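Local structure of peptide ABC transporter permease (Staphylococcus hominis, 6EXS) at residues A[22-27]-A[130-135]; A[30-35]-A[119-124]; A[90-95]-A[191-196]; A[137-142]-A[202-207]. The protein probably works as a proton-coupled peptide transporter of the POT family, taking up a peptide conjugated to a thioalcohol, the precursor of axillary malodour. One frame throughout, in Å; residues are numbered along the deposited sequence.

Interaction 1: residues A[22-27]-A[130-135]. With OLC ((2R)-2,3-dihydroxypropyl (9Z)-octadec-9-enoate), chain L.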
# COMPACT_ATOMS: atom_id res chain seq x y z
N PHE A 22 -3.61 1.16 -17.99
CA PHE A 22 -3.67 -0.20 -17.47
C PHE A 22 -2.30 -0.85 -17.68
O PHE A 22 -1.76 -1.43 -16.74
CB PHE A 22 -4.80 -1.02 -18.14
CG PHE A 22 -4.96 -2.44 -17.64
CD1 PHE A 22 -4.10 -3.45 -18.05
CD2 PHE A 22 -6.02 -2.78 -16.79
CE1 PHE A 22 -4.26 -4.76 -17.60
CE2 PHE A 22 -6.18 -4.10 -16.35
CZ PHE A 22 -5.30 -5.08 -16.75
N PHE A 23 -1.72 -0.74 -18.91
CA PHE A 23 -0.40 -1.28 -19.27
C PHE A 23 0.69 -0.61 -18.44
O PHE A 23 1.60 -1.31 -17.97
CB PHE A 23 -0.13 -1.07 -20.77
CG PHE A 23 1.09 -1.76 -21.37
CD1 PHE A 23 2.36 -1.21 -21.22
CD2 PHE A 23 0.95 -2.90 -22.14
CE1 PHE A 23 3.47 -1.81 -21.83
CE2 PHE A 23 2.06 -3.50 -22.74
CZ PHE A 23 3.31 -2.95 -22.59
N VAL A 24 0.62 0.72 -18.26
CA VAL A 24 1.57 1.51 -17.47
C VAL A 24 1.52 1.09 -15.99
O VAL A 24 2.56 0.77 -15.41
CB VAL A 24 1.35 3.03 -17.66
CG1 VAL A 24 2.16 3.86 -16.66
CG2 VAL A 24 1.67 3.46 -19.09
N GLU A 25 0.30 1.05 -15.39
CA GLU A 25 0.11 0.63 -14.00
C GLU A 25 0.54 -0.82 -13.78
O GLU A 25 1.23 -1.10 -12.80
CB GLU A 25 -1.34 0.86 -13.54
CG GLU A 25 -1.60 0.58 -12.06
CD GLU A 25 -1.08 1.56 -11.04
OE1 GLU A 25 -1.47 1.42 -9.86
OE2 GLU A 25 -0.33 2.49 -11.40
N PHE A 26 0.17 -1.73 -14.70
CA PHE A 26 0.58 -3.14 -14.58
C PHE A 26 2.08 -3.29 -14.32
O PHE A 26 2.45 -4.01 -13.40
CB PHE A 26 0.19 -3.97 -15.83
CG PHE A 26 0.78 -5.36 -15.81
CD1 PHE A 26 0.17 -6.38 -15.09
CD2 PHE A 26 1.98 -5.63 -16.47
CE1 PHE A 26 0.74 -7.66 -15.04
CE2 PHE A 26 2.55 -6.91 -16.41
CZ PHE A 26 1.93 -7.91 -15.69
N TRP A 27 2.93 -2.63 -15.15
CA TRP A 27 4.38 -2.69 -15.13
C TRP A 27 5.02 -1.98 -13.95
O TRP A 27 6.08 -2.42 -13.49
CB TRP A 27 4.97 -2.23 -16.47
CG TRP A 27 4.77 -3.25 -17.55
CD1 TRP A 27 3.93 -3.15 -18.62
CD2 TRP A 27 5.31 -4.58 -17.59
NE1 TRP A 27 3.95 -4.31 -19.35
CE2 TRP A 27 4.79 -5.21 -18.74
CE3 TRP A 27 6.23 -5.29 -16.80
CZ2 TRP A 27 5.14 -6.52 -19.11
CZ3 TRP A 27 6.57 -6.59 -17.15
CH2 TRP A 27 6.04 -7.18 -18.30
N PRO A 130 -1.09 8.74 -6.55
CA PRO A 130 -2.41 9.37 -6.51
C PRO A 130 -2.82 10.04 -7.82
O PRO A 130 -4.02 10.20 -8.09
CB PRO A 130 -2.26 10.39 -5.38
CG PRO A 130 -0.83 10.74 -5.38
CD PRO A 130 -0.12 9.48 -5.71
N ASN A 131 -1.83 10.40 -8.64
CA ASN A 131 -2.00 11.16 -9.87
C ASN A 131 -2.44 10.34 -11.07
O ASN A 131 -3.27 10.84 -11.83
CB ASN A 131 -0.77 11.99 -10.13
CG ASN A 131 -0.71 13.08 -9.08
OD1 ASN A 131 -1.75 13.65 -8.68
ND2 ASN A 131 0.45 13.32 -8.51
N ILE A 132 -1.97 9.08 -11.20
CA ILE A 132 -2.41 8.16 -12.26
C ILE A 132 -3.91 7.83 -12.06
O ILE A 132 -4.66 7.77 -13.04
CB ILE A 132 -1.51 6.87 -12.38
CG1 ILE A 132 -1.92 6.01 -13.61
CG2 ILE A 132 -1.46 6.06 -11.09
CD1 ILE A 132 -0.80 5.24 -14.32
N SER A 133 -4.34 7.69 -10.77
CA SER A 133 -5.70 7.37 -10.35
C SER A 133 -6.65 8.49 -10.73
O SER A 133 -7.74 8.24 -11.24
CB SER A 133 -5.75 7.15 -8.84
OG SER A 133 -6.22 5.85 -8.53
N ASN A 134 -6.19 9.73 -10.51
CA ASN A 134 -6.89 10.95 -10.82
C ASN A 134 -7.16 11.06 -12.33
O ASN A 134 -8.30 11.33 -12.72
CB ASN A 134 -6.07 12.13 -10.31
CG ASN A 134 -6.84 13.41 -10.27
OD1 ASN A 134 -7.12 14.02 -11.30
ND2 ASN A 134 -7.20 13.84 -9.07
N ILE A 135 -6.12 10.81 -13.17
CA ILE A 135 -6.20 10.84 -14.64
C ILE A 135 -7.28 9.88 -15.14
O ILE A 135 -8.12 10.29 -15.93
CB ILE A 135 -4.82 10.62 -15.33
CG1 ILE A 135 -3.87 11.82 -15.04
CG2 ILE A 135 -4.97 10.41 -16.84
CD1 ILE A 135 -2.36 11.50 -15.18
C24 OLC L . -13.10 -6.37 -19.39
C5 OLC L . -5.24 -9.09 -20.21
C4 OLC L . -6.57 -8.36 -20.16
C3 OLC L . -6.47 -6.95 -19.61
C2 OLC L . -7.78 -6.16 -19.68
C21 OLC L . -11.03 -7.51 -18.56
C1 OLC L . -8.82 -6.60 -18.70
C22 OLC L . -12.11 -6.50 -18.26
O19 OLC L . -8.64 -6.73 -17.52
O25 OLC L . -14.20 -5.56 -19.01
O23 OLC L . -12.78 -6.89 -17.06
O20 OLC L . -10.00 -6.82 -19.31
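Glu25, the first glutamate of the ExxERFxYY signature that POT transporters carry on their first transmembrane helix, lies against Ile132 of helix 110-137. Its CG stands anti to the backbone N (chi1 -175°), and a bend at chi2 of 74° swings the carboxylate round to the isoleucine. OE2 then comes within 3.8 Å of Ile132 CG2, with Ile132 CD1 slightly farther along the same side chain. No hydrogen bond crosses between 22-27 and 130-135, so this oxygen meets aliphatic carbon on this side. One residue earlier, Val24 CG1 touches Ile132 CD1 at 4.0 Å, so the end of the isoleucine is met by a methyl and a carboxylate that sit next to each other on helix 16-44. Ile132 is thus the one residue through which 130-135 reaches 22-27, and the nearest backbone approach, 8.1 Å from Glu25 CA to Ile132 CA, leaves the gap to be bridged by side chains. The helix carrying Ile132 is kinked at Pro130, where the usual backbone bonding to the preceding turn lapses. On a different side of helix 16-44, Phe22 has lipid over one ring face, its CZ lying 3.6 Å from C3 of the monoolein of chain L. The Glu25 side chain comes, at its nearest atoms, to about 8 Å from the bound conjugated peptide. Around this buried contact, helix 147-174 covers Glu25 through Phe154, Ser157 and Val158, Leu21 packs on Ile132, and Asn131 ND2 is hydrogen-bonded to the carbonyl O of Gly77 on helix 74-106.

Interaction 2: residues A[30-35]-A[119-124]. With C3H (2-[[(2~{R})-2-azanyl-3-[(3~{S})-3-methyl-1-oxidanyl-hexan-3-yl]sulfanyl-propanoyl]amino]ethanoic acid), chain O; OLC ((2R)-2,3-dihydroxypropyl (9Z)-octadec-9-enoate), chain E.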
# COMPACT_ATOMS: atom_id res chain seq x y z
N PHE A 30 3.97 -4.49 -11.11
CA PHE A 30 4.76 -5.70 -11.35
C PHE A 30 6.16 -5.49 -10.75
O PHE A 30 6.62 -6.29 -9.93
CB PHE A 30 4.88 -5.96 -12.87
CG PHE A 30 5.80 -7.10 -13.26
CD1 PHE A 30 7.17 -6.89 -13.43
CD2 PHE A 30 5.30 -8.38 -13.49
CE1 PHE A 30 8.02 -7.95 -13.77
CE2 PHE A 30 6.15 -9.43 -13.84
CZ PHE A 30 7.51 -9.21 -13.97
N SER A 31 6.82 -4.40 -11.17
CA SER A 31 8.16 -4.08 -10.73
C SER A 31 8.20 -3.66 -9.25
O SER A 31 9.17 -4.02 -8.57
CB SER A 31 8.81 -3.05 -11.65
OG SER A 31 8.04 -1.87 -11.73
N TYR A 32 7.15 -2.98 -8.73
CA TYR A 32 7.11 -2.60 -7.31
C TYR A 32 6.99 -3.82 -6.42
O TYR A 32 7.78 -3.95 -5.48
CB TYR A 32 5.97 -1.63 -6.95
CG TYR A 32 5.80 -1.42 -5.46
CD1 TYR A 32 6.72 -0.68 -4.72
CD2 TYR A 32 4.71 -1.97 -4.77
CE1 TYR A 32 6.58 -0.50 -3.34
CE2 TYR A 32 4.55 -1.79 -3.40
CZ TYR A 32 5.49 -1.06 -2.69
OH TYR A 32 5.33 -0.85 -1.33
N TYR A 33 6.01 -4.70 -6.69
CA TYR A 33 5.77 -5.88 -5.88
C TYR A 33 6.83 -6.95 -6.05
O TYR A 33 7.08 -7.69 -5.12
CB TYR A 33 4.34 -6.42 -6.05
CG TYR A 33 3.33 -5.55 -5.33
CD1 TYR A 33 3.33 -5.44 -3.94
CD2 TYR A 33 2.42 -4.77 -6.04
CE1 TYR A 33 2.45 -4.60 -3.28
CE2 TYR A 33 1.53 -3.92 -5.39
CZ TYR A 33 1.56 -3.82 -4.01
OH TYR A 33 0.68 -3.02 -3.34
N GLY A 34 7.49 -6.97 -7.21
CA GLY A 34 8.57 -7.90 -7.49
C GLY A 34 9.81 -7.56 -6.69
O GLY A 34 10.41 -8.44 -6.07
N MET A 35 10.17 -6.26 -6.70
CA MET A 35 11.29 -5.70 -5.92
C MET A 35 11.00 -5.93 -4.42
O MET A 35 11.90 -6.36 -3.69
CB MET A 35 11.42 -4.20 -6.26
CG MET A 35 12.40 -3.41 -5.41
SD MET A 35 11.77 -2.93 -3.79
CE MET A 35 10.28 -1.86 -4.26
N PHE A 119 14.59 6.07 -1.29
CA PHE A 119 14.42 7.51 -1.46
C PHE A 119 13.71 7.85 -2.79
O PHE A 119 12.71 8.57 -2.77
CB PHE A 119 15.79 8.23 -1.33
CG PHE A 119 15.82 9.69 -1.74
CD1 PHE A 119 15.35 10.67 -0.87
CD2 PHE A 119 16.30 10.07 -2.98
CE1 PHE A 119 15.38 12.02 -1.25
CE2 PHE A 119 16.32 11.42 -3.36
CZ PHE A 119 15.85 12.38 -2.49
N PHE A 120 14.22 7.33 -3.93
CA PHE A 120 13.66 7.58 -5.26
C PHE A 120 12.29 6.93 -5.45
O PHE A 120 11.41 7.53 -6.07
CB PHE A 120 14.65 7.15 -6.36
CG PHE A 120 15.83 8.07 -6.57
CD1 PHE A 120 15.66 9.33 -7.14
CD2 PHE A 120 17.12 7.67 -6.23
CE1 PHE A 120 16.75 10.18 -7.33
CE2 PHE A 120 18.21 8.53 -6.42
CZ PHE A 120 18.01 9.78 -6.97
N ILE A 121 12.08 5.71 -4.89
CA ILE A 121 10.79 5.04 -5.01
C ILE A 121 9.75 5.71 -4.08
O ILE A 121 8.62 5.90 -4.53
CB ILE A 121 10.87 3.49 -4.88
CG1 ILE A 121 11.62 2.90 -6.12
CG2 ILE A 121 9.46 2.85 -4.74
CD1 ILE A 121 12.26 1.50 -5.94
N ILE A 122 10.13 6.14 -2.85
CA ILE A 122 9.21 6.86 -1.95
C ILE A 122 8.69 8.14 -2.65
O ILE A 122 7.48 8.35 -2.71
CB ILE A 122 9.79 7.15 -0.53
CG1 ILE A 122 9.86 5.86 0.30
CG2 ILE A 122 8.95 8.22 0.22
CD1 ILE A 122 10.94 5.86 1.36
N ILE A 123 9.62 8.95 -3.20
CA ILE A 123 9.32 10.22 -3.88
C ILE A 123 8.56 10.00 -5.19
O ILE A 123 7.56 10.68 -5.42
CB ILE A 123 10.60 11.09 -4.06
CG1 ILE A 123 11.15 11.51 -2.67
CG2 ILE A 123 10.30 12.34 -4.94
CD1 ILE A 123 12.25 12.46 -2.67
N GLY A 124 9.04 9.06 -6.01
CA GLY A 124 8.40 8.72 -7.27
C GLY A 124 6.97 8.24 -7.09
O GLY A 124 6.08 8.74 -7.78
O2 C3H O . -1.68 -4.26 -4.05
C11 C3H O . -2.43 -5.16 -3.96
O3 C3H O . -3.70 -5.03 -3.88
C10 C3H O . -2.02 -6.61 -3.87
N1 C3H O . -0.73 -6.79 -3.26
C9 C3H O . -0.58 -6.88 -1.95
O1 C3H O . -1.06 -6.07 -1.17
C8 C3H O . 0.21 -8.02 -1.40
N C3H O . 0.98 -8.63 -2.47
C7 C3H O . 1.18 -7.54 -0.32
S C3H O . 0.72 -7.82 1.41
C3 C3H O . 0.70 -9.64 1.83
C4 C3H O . 2.13 -10.11 1.74
C5 C3H O . -0.29 -10.32 0.87
C6 C3H O . -0.32 -11.83 0.86
O C3H O . 0.03 -12.36 -0.37
C2 C3H O . 0.18 -9.87 3.25
C1 C3H O . -1.11 -10.68 3.35
C C3H O . -1.53 -10.86 4.78
C10 OLC E . 20.65 10.40 -3.80
C9 OLC E . 19.96 10.48 -2.67
C11 OLC E . 21.26 9.16 -4.40
C8 OLC E . 19.62 9.36 -1.74
C24 OLC E . 26.56 3.63 5.18
C12 OLC E . 21.92 9.37 -5.76
C7 OLC E . 20.08 9.59 -0.30
C13 OLC E . 22.36 8.08 -6.43
C6 OLC E . 20.13 8.32 0.54
C5 OLC E . 21.42 7.52 0.41
C4 OLC E . 22.54 7.95 1.35
C3 OLC E . 22.51 7.29 2.72
C2 OLC E . 23.31 5.99 2.78
C21 OLC E . 24.04 3.29 5.22
C1 OLC E . 23.25 5.27 4.10
C22 OLC E . 25.32 3.41 6.02
O19 OLC E . 22.56 5.58 5.03
O25 OLC E . 26.93 2.45 4.46
O23 OLC E . 25.19 4.46 6.99
O20 OLC E . 24.08 4.22 4.10
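Ile121 alone carries the contact of 119-124 with helix 16-44, where it meets Tyr32 and Met35. Ahead of it in sequence, Phe119 and Phe120 turn to lipid: Phe119 CD2 lies 3.6 Å from C8 of the monoolein of chain E, and Phe120 CE2 is 3.7 Å from its C11. At Ile121 itself the two branches part. Ile121 CG2 lies 4.5 Å from Tyr32 CD1, while Ile121 CD1 meets Met35 CE at 4.2 Å, the thioether chain being folded at chi2 and chi3 (-80° and -61°) to bring that methyl in. Ile122 takes no part and packs instead on Tyr66 of helix 56-72, which also touches Met35 and Ile121. Behind Tyr32, to which Lys129 adds a cation-pi contact, the edge of its ring is turned to one face of Tyr33, with Tyr32 CD2 3.5 Å above the centre of that ring. The opposite face of Tyr33 carries N1 of the bound peptide, and Tyr33 OH is 2.8 Å from O2 of its carboxyl group. The neighbouring Tyr33 is thus the residue that turns to the ligand, whereas between the two segments the chemistry is purely apolar and undirected, which implies that packing shape sets this contact.

Interaction 3: residues A[90-95]-A[191-196]. With OLC ((2R)-2,3-dihydroxypropyl (9Z)-octadec-9-enoate), chain M.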
# COMPACT_ATOMS: atom_id res chain seq x y z
N ALA A 90 3.43 15.14 -12.92
CA ALA A 90 3.66 14.41 -11.67
C ALA A 90 3.74 12.88 -11.86
O ALA A 90 4.59 12.24 -11.24
CB ALA A 90 2.59 14.78 -10.65
N THR A 91 2.86 12.31 -12.73
CA THR A 91 2.83 10.87 -13.07
C THR A 91 4.14 10.50 -13.80
O THR A 91 4.72 9.44 -13.54
CB THR A 91 1.58 10.53 -13.97
OG1 THR A 91 0.38 10.90 -13.29
CG2 THR A 91 1.51 9.05 -14.38
N LEU A 92 4.60 11.39 -14.72
CA LEU A 92 5.80 11.21 -15.54
C LEU A 92 7.08 11.36 -14.72
O LEU A 92 7.97 10.51 -14.85
CB LEU A 92 5.78 12.16 -16.76
CG LEU A 92 6.94 12.13 -17.78
CD1 LEU A 92 7.30 10.71 -18.22
CD2 LEU A 92 6.61 12.96 -18.99
N LEU A 93 7.17 12.41 -13.89
CA LEU A 93 8.34 12.61 -13.04
C LEU A 93 8.43 11.46 -12.05
O LEU A 93 9.51 10.90 -11.89
CB LEU A 93 8.32 13.98 -12.33
CG LEU A 93 9.59 14.35 -11.55
CD1 LEU A 93 10.84 14.26 -12.42
CD2 LEU A 93 9.48 15.73 -10.96
N GLY A 94 7.29 11.06 -11.49
CA GLY A 94 7.20 9.92 -10.58
C GLY A 94 7.76 8.66 -11.20
O GLY A 94 8.64 8.02 -10.62
N ALA A 95 7.30 8.32 -12.41
CA ALA A 95 7.73 7.14 -13.17
C ALA A 95 9.25 7.10 -13.41
O ALA A 95 9.85 6.05 -13.26
CB ALA A 95 6.99 7.06 -14.50
N LEU A 191 9.43 -0.48 -19.62
CA LEU A 191 8.39 -0.84 -20.60
C LEU A 191 7.12 -0.04 -20.37
O LEU A 191 6.52 0.42 -21.33
CB LEU A 191 8.08 -2.35 -20.58
CG LEU A 191 9.15 -3.30 -21.11
CD1 LEU A 191 8.60 -4.72 -21.24
CD2 LEU A 191 9.72 -2.84 -22.46
N GLY A 192 6.75 0.12 -19.09
CA GLY A 192 5.62 0.92 -18.65
C GLY A 192 5.81 2.37 -19.08
O GLY A 192 4.90 2.95 -19.68
N LEU A 193 7.02 2.93 -18.81
CA LEU A 193 7.39 4.31 -19.18
C LEU A 193 7.36 4.53 -20.71
O LEU A 193 6.78 5.52 -21.16
CB LEU A 193 8.76 4.71 -18.59
CG LEU A 193 9.19 6.17 -18.82
CD1 LEU A 193 8.47 7.13 -17.91
CD2 LEU A 193 10.69 6.35 -18.67
N VAL A 194 7.95 3.59 -21.48
CA VAL A 194 8.00 3.63 -22.95
C VAL A 194 6.58 3.73 -23.55
O VAL A 194 6.34 4.55 -24.44
CB VAL A 194 8.84 2.43 -23.49
CG1 VAL A 194 8.60 2.19 -24.98
CG2 VAL A 194 10.32 2.63 -23.22
N TRP A 195 5.63 2.92 -23.03
CA TRP A 195 4.23 2.85 -23.43
C TRP A 195 3.50 4.18 -23.20
O TRP A 195 2.78 4.63 -24.10
CB TRP A 195 3.53 1.71 -22.68
CG TRP A 195 2.31 1.20 -23.38
CD1 TRP A 195 1.01 1.48 -23.08
CD2 TRP A 195 2.27 0.28 -24.49
NE1 TRP A 195 0.16 0.81 -23.94
CE2 TRP A 195 0.92 0.07 -24.82
CE3 TRP A 195 3.26 -0.37 -25.25
CZ2 TRP A 195 0.52 -0.78 -25.86
CZ3 TRP A 195 2.87 -1.20 -26.29
CH2 TRP A 195 1.51 -1.40 -26.58
N TYR A 196 3.70 4.82 -22.02
CA TYR A 196 3.13 6.13 -21.69
C TYR A 196 3.66 7.16 -22.71
O TYR A 196 2.87 7.83 -23.35
CB TYR A 196 3.47 6.57 -20.25
CG TYR A 196 2.96 7.95 -19.89
CD1 TYR A 196 3.72 9.09 -20.14
CD2 TYR A 196 1.71 8.12 -19.30
CE1 TYR A 196 3.24 10.36 -19.84
CE2 TYR A 196 1.23 9.39 -18.96
CZ TYR A 196 2.00 10.51 -19.24
OH TYR A 196 1.52 11.76 -18.93
C24 OLC M . 5.97 20.00 -15.58
C5 OLC M . 13.03 14.91 -16.44
C4 OLC M . 11.63 14.39 -16.16
C3 OLC M . 10.54 15.41 -16.40
C2 OLC M . 9.15 14.89 -16.06
C21 OLC M . 6.96 17.72 -15.17
C1 OLC M . 8.04 15.88 -16.27
C22 OLC M . 7.15 19.08 -15.81
O19 OLC M . 7.15 15.74 -17.07
O25 OLC M . 4.82 19.57 -16.30
O23 OLC M . 8.34 19.68 -15.28
O20 OLC M . 8.14 16.92 -15.43
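The branched end of Leu193 rests in the shallow hollow that Leu92 and Ala95 form on helix 74-106. One methyl does the work: Leu193 CD1 is 3.7 Å from Ala95 CB and 3.8 Å from Leu92 CD1, touching the short alanine and the longer leucine at once. With CG anti to the backbone N (chi1 -175°), the side chain extends off helix 178-204 into this hollow, and it meets Leu92 at about a right angle. At the small Ala95 the backbones come nearest, its CA 6.7 Å from Leu193 CA. The bump of Leu92 in turn faces Tyr196, a turn farther on, with Leu92 CD2 4.3 Å from CE1 of the ring. That same methyl also faces the bilayer, 3.4 Å from the ester carbonyl oxygen O19 of the monoolein of chain M, so the outer rim of the seam is finished by lipid. The polar end of Tyr196 is held by Arg88, whose NE is hydrogen-bonded to the phenol oxygen. The short helix segments run at 150° to each other, with axes 11.0 Å apart: the near-antiparallel packing of the third and sixth transmembrane helices in the N-terminal six-helix bundle of the major facilitator fold.

Interaction 4: residues A[137-142]-A[202-207]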
# COMPACT_ATOMS: atom_id res chain seq x y z
N GLY A 137 -10.03 8.65 -13.60
CA GLY A 137 -11.36 9.20 -13.33
C GLY A 137 -11.73 10.41 -14.17
O GLY A 137 -12.91 10.60 -14.48
N ARG A 138 -10.72 11.22 -14.58
CA ARG A 138 -10.94 12.44 -15.39
C ARG A 138 -11.09 12.14 -16.91
O ARG A 138 -11.32 13.06 -17.71
CB ARG A 138 -9.88 13.52 -15.09
CG ARG A 138 -10.06 14.13 -13.69
CD ARG A 138 -9.97 15.64 -13.67
NE ARG A 138 -9.01 16.11 -12.66
CZ ARG A 138 -9.31 16.40 -11.40
NH1 ARG A 138 -10.56 16.28 -10.96
NH2 ARG A 138 -8.36 16.81 -10.56
N LEU A 139 -11.03 10.85 -17.28
CA LEU A 139 -11.24 10.34 -18.64
C LEU A 139 -12.74 10.21 -18.91
O LEU A 139 -13.13 10.09 -20.07
CB LEU A 139 -10.60 8.94 -18.81
CG LEU A 139 -9.08 8.78 -18.76
CD1 LEU A 139 -8.73 7.33 -18.99
CD2 LEU A 139 -8.39 9.65 -19.79
N TYR A 140 -13.56 10.17 -17.84
CA TYR A 140 -15.02 10.01 -17.90
C TYR A 140 -15.76 11.34 -17.70
O TYR A 140 -15.51 12.02 -16.70
CB TYR A 140 -15.52 9.00 -16.84
CG TYR A 140 -14.94 7.61 -17.00
CD1 TYR A 140 -13.73 7.27 -16.40
CD2 TYR A 140 -15.60 6.65 -17.75
CE1 TYR A 140 -13.16 6.01 -16.58
CE2 TYR A 140 -15.06 5.37 -17.92
CZ TYR A 140 -13.84 5.06 -17.34
OH TYR A 140 -13.29 3.82 -17.49
N PRO A 141 -16.74 11.68 -18.56
CA PRO A 141 -17.53 12.91 -18.35
C PRO A 141 -18.29 12.91 -17.01
O PRO A 141 -18.40 11.86 -16.38
CB PRO A 141 -18.49 12.93 -19.54
CG PRO A 141 -17.85 12.07 -20.56
CD PRO A 141 -17.17 10.99 -19.79
N GLU A 142 -18.77 14.09 -16.56
CA GLU A 142 -19.45 14.30 -15.27
C GLU A 142 -20.50 13.22 -14.91
O GLU A 142 -20.37 12.59 -13.86
CB GLU A 142 -20.05 15.73 -15.15
CG GLU A 142 -20.86 16.23 -16.34
CD GLU A 142 -21.68 17.50 -16.16
OE1 GLU A 142 -22.68 17.66 -16.89
OE2 GLU A 142 -21.33 18.33 -15.29
N LYS A 202 -2.24 11.32 -27.70
CA LYS A 202 -3.53 11.25 -28.39
C LYS A 202 -4.67 10.62 -27.55
O LYS A 202 -5.83 11.01 -27.72
CB LYS A 202 -3.42 10.57 -29.77
CG LYS A 202 -2.94 9.12 -29.78
CD LYS A 202 -3.58 8.34 -30.93
CE LYS A 202 -3.14 6.89 -30.93
NZ LYS A 202 -3.77 6.13 -32.03
N ASN A 203 -4.33 9.69 -26.64
CA ASN A 203 -5.31 8.98 -25.80
C ASN A 203 -5.79 9.74 -24.56
O ASN A 203 -6.91 9.50 -24.10
CB ASN A 203 -4.75 7.61 -25.40
CG ASN A 203 -4.43 6.70 -26.56
OD1 ASN A 203 -3.61 7.00 -27.43
ND2 ASN A 203 -5.04 5.53 -26.58
N LEU A 204 -4.96 10.63 -23.99
CA LEU A 204 -5.28 11.36 -22.76
C LEU A 204 -5.53 12.87 -22.97
O LEU A 204 -6.11 13.52 -22.10
CB LEU A 204 -4.20 11.12 -21.66
CG LEU A 204 -3.75 9.67 -21.41
CD1 LEU A 204 -2.48 9.64 -20.57
CD2 LEU A 204 -4.84 8.84 -20.76
N GLY A 205 -5.12 13.38 -24.13
CA GLY A 205 -5.29 14.77 -24.54
C GLY A 205 -4.85 15.80 -23.53
O GLY A 205 -3.72 15.76 -23.03
N SER A 206 -5.76 16.73 -23.22
CA SER A 206 -5.56 17.85 -22.29
C SER A 206 -5.72 17.49 -20.81
O SER A 206 -5.35 18.30 -19.96
CB SER A 206 -6.50 18.99 -22.64
OG SER A 206 -7.85 18.56 -22.54
N VAL A 207 -6.30 16.31 -20.50
CA VAL A 207 -6.56 15.82 -19.14
C VAL A 207 -5.29 15.83 -18.27
O VAL A 207 -4.36 15.07 -18.52
CB VAL A 207 -7.25 14.43 -19.14
CG1 VAL A 207 -7.40 13.89 -17.72
CG2 VAL A 207 -8.60 14.47 -19.84
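Val207 packs on the base of Arg138, its CG1 3.6 Å from Arg138 CB and its CG2 3.7 Å from Arg138 O. One methyl thus covers the start of the side chain and the other the carbonyl, while the guanidinium end leads away from the contact. Next along the chain, Leu139 crosses Leu204 obliquely, the two touching through their CD2 methyls at 3.8 Å. Both leucines have CG anti to the carbonyl carbon (chi1 -67° in Leu139), which directs these branches at each other from opposite segments. Each partner sits in a turn that ends a transmembrane helix. Gly137 to Tyr140 form a type I turn closed by a weak backbone bond, and Leu204 to Val207 a type II' turn in which Val207 N donates to Leu204 O at 3.2 Å. Gly205 takes the positive phi (50°) that lets the chain leave helix 178-204 and double back, so that Val207 points at 137-142 and the end of Leu204 also comes up to it. Arg88 NH1 fastens this turn by binding the carbonyls of Gly205 and Val207, and Gln8 from the N-terminal stretch bonds to the carbonyl of Leu139. The contact joins the exits of the fourth and sixth transmembrane helices at what is probably the cytoplasmic end of the N-terminal six-helix bundle of the major facilitator fold.

How the interactions relate
From the N terminus, helix 16-44 supplies the first halves of interactions 1 and 2. The chain then passes through 90-95, which opens interaction 3, before 119-124 closes interaction 2 and 130-135 closes interaction 1; interaction 2 is nested within interaction 1. Just beyond, 137-142 opens interaction 4. Segment 191-196 closes interaction 3, whose loop crosses those of the other three, and 202-207 closes interaction 4, in series with interactions 1 and 2. Interactions 1 and 3 touch where Phe23 stacks on Trp195, Ile135 links interaction 1 to interaction 4, and Tyr196 meets Leu204 between interactions 3 and 4. Together they join helices 16-44, 74-106, 110-137 and 178-204 of the N-terminal bundle, interaction 4 at the exits of the last two.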